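Local coordinates for protein O-methyltransferase (Saccharopolyspora spinosa, PDB 4CE0) that probably methylates the 4'-hydroxyl of the rhamnose of spinosyn, using S-adenosyl-methionine with a bound magnesium ion, in antibiotic biosynthesis, at residues F92-A95 / V96-F100; N62-H65 / C66-V70. All coordinates share one frame; numbering follows the deposited sequence.

Contact 1. Residues F92-A95 / V96-F100; sequences FMRA and VLQAF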
ATOM      1  N   PHE A  92      -1.600   9.778   6.306  1.00 10.39           N
ATOM      2  CA  PHE A  92      -1.820  10.238   4.952  1.00 11.06           C
ATOM      3  C   PHE A  92      -1.280  11.636   4.701  1.00 15.85           C
ATOM      4  O   PHE A  92      -0.589  11.848   3.723  1.00 11.25           O
ATOM      5  CB  PHE A  92      -3.296  10.191   4.567  1.00 16.52           C
ATOM      6  CG  PHE A  92      -3.529  10.512   3.140  1.00 14.63           C
ATOM      7  CD1 PHE A  92      -3.150   9.596   2.149  1.00 17.53           C
ATOM      8  CD2 PHE A  92      -4.079  11.733   2.766  1.00 20.32           C
ATOM      9  CE1 PHE A  92      -3.353   9.888   0.817  1.00 17.13           C
ATOM     10  CE2 PHE A  92      -4.282  12.043   1.441  1.00 24.84           C
ATOM     11  CZ  PHE A  92      -3.926  11.105   0.454  1.00 21.91           C
ATOM     12  N   MET A  93      -1.545  12.581   5.605  1.00 21.48           N
ATOM     13  CA  MET A  93      -1.014  13.930   5.404  1.00 18.98           C
ATOM     14  C   MET A  93       0.512  13.890   5.353  1.00 10.60           C
ATOM     15  O   MET A  93       1.145  14.574   4.548  1.00 19.56           O
ATOM     16  CB  MET A  93      -1.477  14.877   6.517  1.00 17.45           C
ATOM     17  CG  MET A  93      -2.944  15.046   6.573  1.00 15.00           C
ATOM     18  SD  MET A  93      -3.449  16.393   7.652  1.00 25.12           S
ATOM     19  CE  MET A  93      -3.308  15.574   9.201  1.00 25.47           C
ATOM     20  N   ARG A  94       1.106  13.090   6.208  1.00 12.68           N
ATOM     21  CA  ARG A  94       2.572  12.982   6.209  1.00 15.69           C
ATOM     22  C   ARG A  94       3.036  12.378   4.886  1.00 16.90           C
ATOM     23  O   ARG A  94       4.089  12.743   4.338  1.00 12.28           O
ATOM     24  CB  ARG A  94       3.059  12.145   7.380  1.00 14.50           C
ATOM     25  CG  ARG A  94       4.588  11.800   7.365  1.00 20.09           C
ATOM     26  CD  ARG A  94       5.501  12.988   7.541  1.00 15.70           C
ATOM     27  NE  ARG A  94       6.916  12.685   7.257  1.00 15.51           N
ATOM     28  CZ  ARG A  94       7.517  12.897   6.082  1.00 25.15           C
ATOM     29  NH1 ARG A  94       6.845  13.368   5.033  1.00 21.98           N
ATOM     30  NH2 ARG A  94       8.797  12.619   5.939  1.00 29.14           N
ATOM     31  N   ALA A  95       2.226  11.480   4.346  1.00 17.13           N
ATOM     32  CA  ALA A  95       2.619  10.812   3.091  1.00 10.45           C
ATOM     33  C   ALA A  95       2.501  11.779   1.907  1.00 16.28           C
ATOM     34  O   ALA A  95       3.299  11.720   0.974  1.00 14.75           O
ATOM     35  CB  ALA A  95       1.800   9.578   2.868  1.00 10.02           C
ATOM     36  N   VAL A  96       1.527  12.684   1.941  1.00 14.08           N
ATOM     37  CA  VAL A  96       1.439  13.658   0.860  1.00 13.71           C
ATOM     38  C   VAL A  96       2.705  14.546   0.823  1.00 15.15           C
ATOM     39  O   VAL A  96       3.312  14.732  -0.248  1.00 20.98           O
ATOM     40  CB  VAL A  96       0.186  14.508   0.945  1.00 17.54           C
ATOM     41  CG1 VAL A  96       0.140  15.440  -0.245  1.00 17.84           C
ATOM     42  CG2 VAL A  96      -1.067  13.622   0.979  1.00 19.71           C
ATOM     43  N   LEU A  97       3.102  15.083   1.984  1.00 24.17           N
ATOM     44  CA  LEU A  97       4.379  15.807   2.104  1.00 22.35           C
ATOM     45  C   LEU A  97       5.553  15.008   1.542  1.00 19.18           C
ATOM     46  O   LEU A  97       6.403  15.544   0.833  1.00 16.96           O
ATOM     47  CB  LEU A  97       4.690  16.148   3.570  1.00 24.26           C
ATOM     48  CG  LEU A  97       3.698  17.048   4.301  1.00 22.41           C
ATOM     49  CD1 LEU A  97       4.187  17.302   5.722  1.00 25.72           C
ATOM     50  CD2 LEU A  97       3.494  18.339   3.538  1.00 21.27           C
ATOM     51  N   GLN A  98       5.633  13.735   1.913  1.00 13.93           N
ATOM     52  CA  GLN A  98       6.637  12.846   1.344  1.00 17.96           C
ATOM     53  C   GLN A  98       6.497  12.776  -0.170  1.00 19.33           C
ATOM     54  O   GLN A  98       7.500  12.783  -0.868  1.00 18.48           O
ATOM     55  CB  GLN A  98       6.479  11.428   1.933  1.00 14.26           C
ATOM     56  CG  GLN A  98       7.545  10.442   1.486  1.00 24.16           C
ATOM     57  CD  GLN A  98       8.920  10.830   1.973  1.00 46.41           C
ATOM     58  OE1 GLN A  98       9.906  10.724   1.237  1.00 55.81           O
ATOM     59  NE2 GLN A  98       8.998  11.290   3.217  1.00 33.00           N
ATOM     60  N   ALA A  99       5.277  12.677  -0.695  1.00 12.78           N
ATOM     61  CA  ALA A  99       5.118  12.517  -2.159  1.00 17.40           C
ATOM     62  C   ALA A  99       5.591  13.771  -2.871  1.00 25.92           C
ATOM     63  O   ALA A  99       6.056  13.715  -4.008  1.00 18.77           O
ATOM     64  CB  ALA A  99       3.686  12.243  -2.529  1.00 24.04           C
ATOM     65  N   PHE A 100       5.466  14.909  -2.193  1.00 15.92           N
ATOM     66  CA  PHE A 100       5.805  16.178  -2.821  1.00 22.43           C
ATOM     67  C   PHE A 100       7.189  16.684  -2.447  1.00 22.72           C
ATOM     68  O   PHE A 100       7.602  17.735  -2.904  1.00 27.71           O
ATOM     69  CB  PHE A 100       4.751  17.222  -2.496  1.00 20.67           C
ATOM     70  CG  PHE A 100       3.555  17.153  -3.400  1.00 26.93           C
ATOM     71  CD1 PHE A 100       2.532  16.248  -3.151  1.00 27.63           C
ATOM     72  CD2 PHE A 100       3.450  17.999  -4.502  1.00 34.70           C
ATOM     73  CE1 PHE A 100       1.445  16.174  -3.982  1.00 37.67           C
ATOM     74  CE2 PHE A 100       2.364  17.940  -5.331  1.00 37.89           C
ATOM     75  CZ  PHE A 100       1.352  17.020  -5.074  1.00 45.42           C
TER
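F92 and V96 sit one helical turn apart on helix 88-100, the crossover helix of a beta-alpha-beta unit in this Rossmann-like methyltransferase, and the V96 methyl CG2 lies over one face of the F92 ring. The evidence for a CH-pi contact is direct: V96 CG2 stands 4.0 Å from the centroid of the F92 ring. It lies 24° off the ring normal, displaced toward the rim. The closest ring atom is therefore F92 CE2, 3.6 Å from V96 CG2. With CG anti to the backbone N (chi1 -174°), the F92 ring is carried along the helix toward V96. The F92 side chain also touches K13 and L16 of helix 6-16 and Q64 of helix 56-73.

On another side of the helix, the R94 chain bends at chi2, which turns its guanidinium toward the next turn; R94 NH1 passes L97 CB at 3.8 Å. The charge is answered outside the turn, since R94 NH2 forms a salt bridge with D157. Q98 runs at a slant to R94 and also packs on L7 of the second subunit. Beneath these side chains run four i to i+4 backbone bonds of varied length, the straightest being L97 N to M93 O, 3.3 Å at 174°.

Contact 2. Residues N62-H65 / C66-V70; sequences NLQH and CVEAV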
ATOM      1  N   ASN A  62     -10.655  14.081  -0.165  1.00 20.16           N
ATOM      2  CA  ASN A  62     -10.796  15.487   0.194  1.00 15.89           C
ATOM      3  C   ASN A  62      -9.524  15.967   0.877  1.00 18.27           C
ATOM      4  O   ASN A  62      -8.999  17.082   0.613  1.00 20.07           O
ATOM      5  CB  ASN A  62     -12.021  15.686   1.091  1.00 22.52           C
ATOM      6  CG  ASN A  62     -12.011  17.034   1.796  1.00 19.56           C
ATOM      7  OD1 ASN A  62     -11.573  17.139   2.946  1.00 20.61           O
ATOM      8  ND2 ASN A  62     -12.441  18.066   1.097  1.00 19.83           N
ATOM      9  N   LEU A  63      -8.984  15.126   1.751  1.00 15.70           N
ATOM     10  CA  LEU A  63      -7.794  15.533   2.519  1.00 12.70           C
ATOM     11  C   LEU A  63      -6.636  15.779   1.553  1.00 16.63           C
ATOM     12  O   LEU A  63      -5.903  16.759   1.674  1.00 19.63           O
ATOM     13  CB  LEU A  63      -7.456  14.470   3.553  1.00 14.73           C
ATOM     14  CG  LEU A  63      -6.327  14.743   4.550  1.00 11.95           C
ATOM     15  CD1 LEU A  63      -6.434  16.102   5.147  1.00 16.10           C
ATOM     16  CD2 LEU A  63      -6.360  13.688   5.675  1.00 10.22           C
ATOM     17  N   GLN A  64      -6.520  14.930   0.543  1.00 14.79           N
ATOM     18  CA  GLN A  64      -5.455  15.070  -0.449  1.00 12.80           C
ATOM     19  C   GLN A  64      -5.635  16.375  -1.258  1.00 19.09           C
ATOM     20  O   GLN A  64      -4.667  17.062  -1.526  1.00 22.77           O
ATOM     21  CB  GLN A  64      -5.460  13.892  -1.414  1.00 15.61           C
ATOM     22  CG  GLN A  64      -4.342  13.992  -2.488  1.00 19.59           C
ATOM     23  CD  GLN A  64      -4.203  12.728  -3.314  1.00 22.53           C
ATOM     24  OE1 GLN A  64      -4.761  11.690  -2.973  1.00 22.84           O
ATOM     25  NE2 GLN A  64      -3.471  12.822  -4.431  1.00 27.18           N
ATOM     26  N   HIS A  65      -6.867  16.666  -1.675  1.00 24.79           N
ATOM     27  CA  HIS A  65      -7.197  17.894  -2.435  1.00 21.50           C
ATOM     28  C   HIS A  65      -6.772  19.114  -1.646  1.00 19.70           C
ATOM     29  O   HIS A  65      -6.085  19.998  -2.167  1.00 24.17           O
ATOM     30  CB  HIS A  65      -8.716  17.976  -2.699  1.00 27.87           C
ATOM     31  CG  HIS A  65      -9.163  19.275  -3.310  1.00 34.27           C
ATOM     32  ND1 HIS A  65      -9.499  20.380  -2.556  1.00 45.85           N
ATOM     33  CD2 HIS A  65      -9.322  19.635  -4.604  1.00 39.63           C
ATOM     34  CE1 HIS A  65      -9.845  21.370  -3.361  1.00 44.29           C
ATOM     35  NE2 HIS A  65      -9.755  20.944  -4.608  1.00 50.87           N
ATOM     36  N   CYS A  66      -7.128  19.146  -0.358  1.00 17.52           N
ATOM     37  CA  CYS A  66      -6.764  20.283   0.502  1.00 21.14           C
ATOM     38  C   CYS A  66      -5.243  20.439   0.724  1.00 25.41           C
ATOM     39  O   CYS A  66      -4.691  21.530   0.642  1.00 19.58           O
ATOM     40  CB  CYS A  66      -7.474  20.184   1.863  1.00 24.96           C
ATOM     41  SG  CYS A  66      -9.296  20.314   1.751  1.00 25.56           S
ATOM     42  N   VAL A  67      -4.576  19.351   1.065  1.00 17.71           N
ATOM     43  CA  VAL A  67      -3.154  19.395   1.317  1.00 19.30           C
ATOM     44  C   VAL A  67      -2.464  19.815   0.016  1.00 22.26           C
ATOM     45  O   VAL A  67      -1.547  20.637   0.063  1.00 22.85           O
ATOM     46  CB  VAL A  67      -2.628  18.000   1.773  1.00 15.13           C
ATOM     47  CG1 VAL A  67      -1.070  17.958   1.813  1.00 17.89           C
ATOM     48  CG2 VAL A  67      -3.272  17.608   3.117  1.00 15.53           C
ATOM     49  N   GLU A  68      -2.902  19.258  -1.130  1.00 19.51           N
ATOM     50  CA  GLU A  68      -2.237  19.566  -2.412  1.00 23.64           C
ATOM     51  C   GLU A  68      -2.405  21.028  -2.801  1.00 17.72           C
ATOM     52  O   GLU A  68      -1.500  21.627  -3.391  1.00 25.71           O
ATOM     53  CB  GLU A  68      -2.715  18.644  -3.553  1.00 28.90           C
ATOM     54  CG  GLU A  68      -2.026  17.252  -3.513  1.00 20.54           C
ATOM     55  CD  GLU A  68      -2.479  16.292  -4.590  1.00 30.27           C
ATOM     56  OE1 GLU A  68      -3.209  16.726  -5.493  1.00 34.55           O
ATOM     57  OE2 GLU A  68      -2.095  15.102  -4.532  1.00 30.46           O
ATOM     58  N   ALA A  69      -3.553  21.599  -2.450  1.00 24.77           N
ATOM     59  CA  ALA A  69      -3.887  22.979  -2.817  1.00 29.32           C
ATOM     60  C   ALA A  69      -3.034  23.930  -2.013  1.00 26.78           C
ATOM     61  O   ALA A  69      -2.494  24.924  -2.535  1.00 35.44           O
ATOM     62  CB  ALA A  69      -5.379  23.257  -2.580  1.00 26.59           C
ATOM     63  N   VAL A  70      -2.916  23.627  -0.729  1.00 28.03           N
ATOM     64  CA  VAL A  70      -2.069  24.401   0.176  1.00 23.34           C
ATOM     65  C   VAL A  70      -0.607  24.403  -0.279  1.00 26.56           C
ATOM     66  O   VAL A  70       0.089  25.429  -0.179  1.00 22.13           O
ATOM     67  CB  VAL A  70      -2.182  23.814   1.587  1.00 30.01           C
ATOM     68  CG1 VAL A  70      -0.896  23.893   2.340  1.00 29.58           C
ATOM     69  CG2 VAL A  70      -3.351  24.482   2.364  1.00 37.31           C
TER
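Two chi1 choices, -180° at Q64 and -80° at E68, bring an amide and a carboxylate together one turn apart on helix 56-73 of the Rossmann-like fold: Q64 CG is anti to its own N, whereas E68 CG is anti to its carbonyl carbon. Both chains are extended beyond CG, and they run side by side in the same direction. Q64 NE2 donates to E68 OE2 over 2.7 Å with an N-H...O angle of 160°. The acceptor lies close to the amide plane of Q64, but the donor reaches OE2 from above the carboxylate, whose plane is turned steeply from the amide. Q64 CG also comes within 3.2 Å of E68 OE2. At the other end of the amide, OE1 is hydrogen-bonded to K13 NZ of helix 6-16, so both polar ends of Q64 are engaged, which would restrain rotation of the group.

Apolar contact comes from L63 and V67, which cross obliquely, with L63 CD1 4.0 Å from V67 CG2; L63 packs on M93 and V67 on V96, both of helix 88-100. C66, packed on F208 and I210 of strand 207-211, lies beside N62, its SG 3.9 Å from N62 ND2. That sulfur also stands at the edge of the H65 imidazole, 5.4 Å from its centroid. H65 ND1 is buried here without a partner in the model. Four successive i to i+4 backbone bonds underlie the turn, among them V67 N to L63 O, 3.0 Å long and nearly straight at the hydrogen.

In the fold
Contacts 1 and 2 lie on two neighbouring helices, 88-100 and 56-73, with centres 10 Å apart, and they meet through four packing pairs. V96 CG1 reaches V67 CG1 at 3.5 Å and M93 CG reaches L63 CD2 at 3.8 Å; F92 with Q64 and F100 with E68 extend the same interface. Side chains of both contacts come near the bound S-adenosyl-L-homocysteine, the product form of the methyl donor: that of L63 is about 7 Å, and that of M93 about 8 Å, from it. From the side chain of N62 to that of D212, a magnesium ligand, is also about 7 Å. The side chain of D185, another magnesium ligand, is about 8 Å from that of L63 and about 9 Å from that of M93.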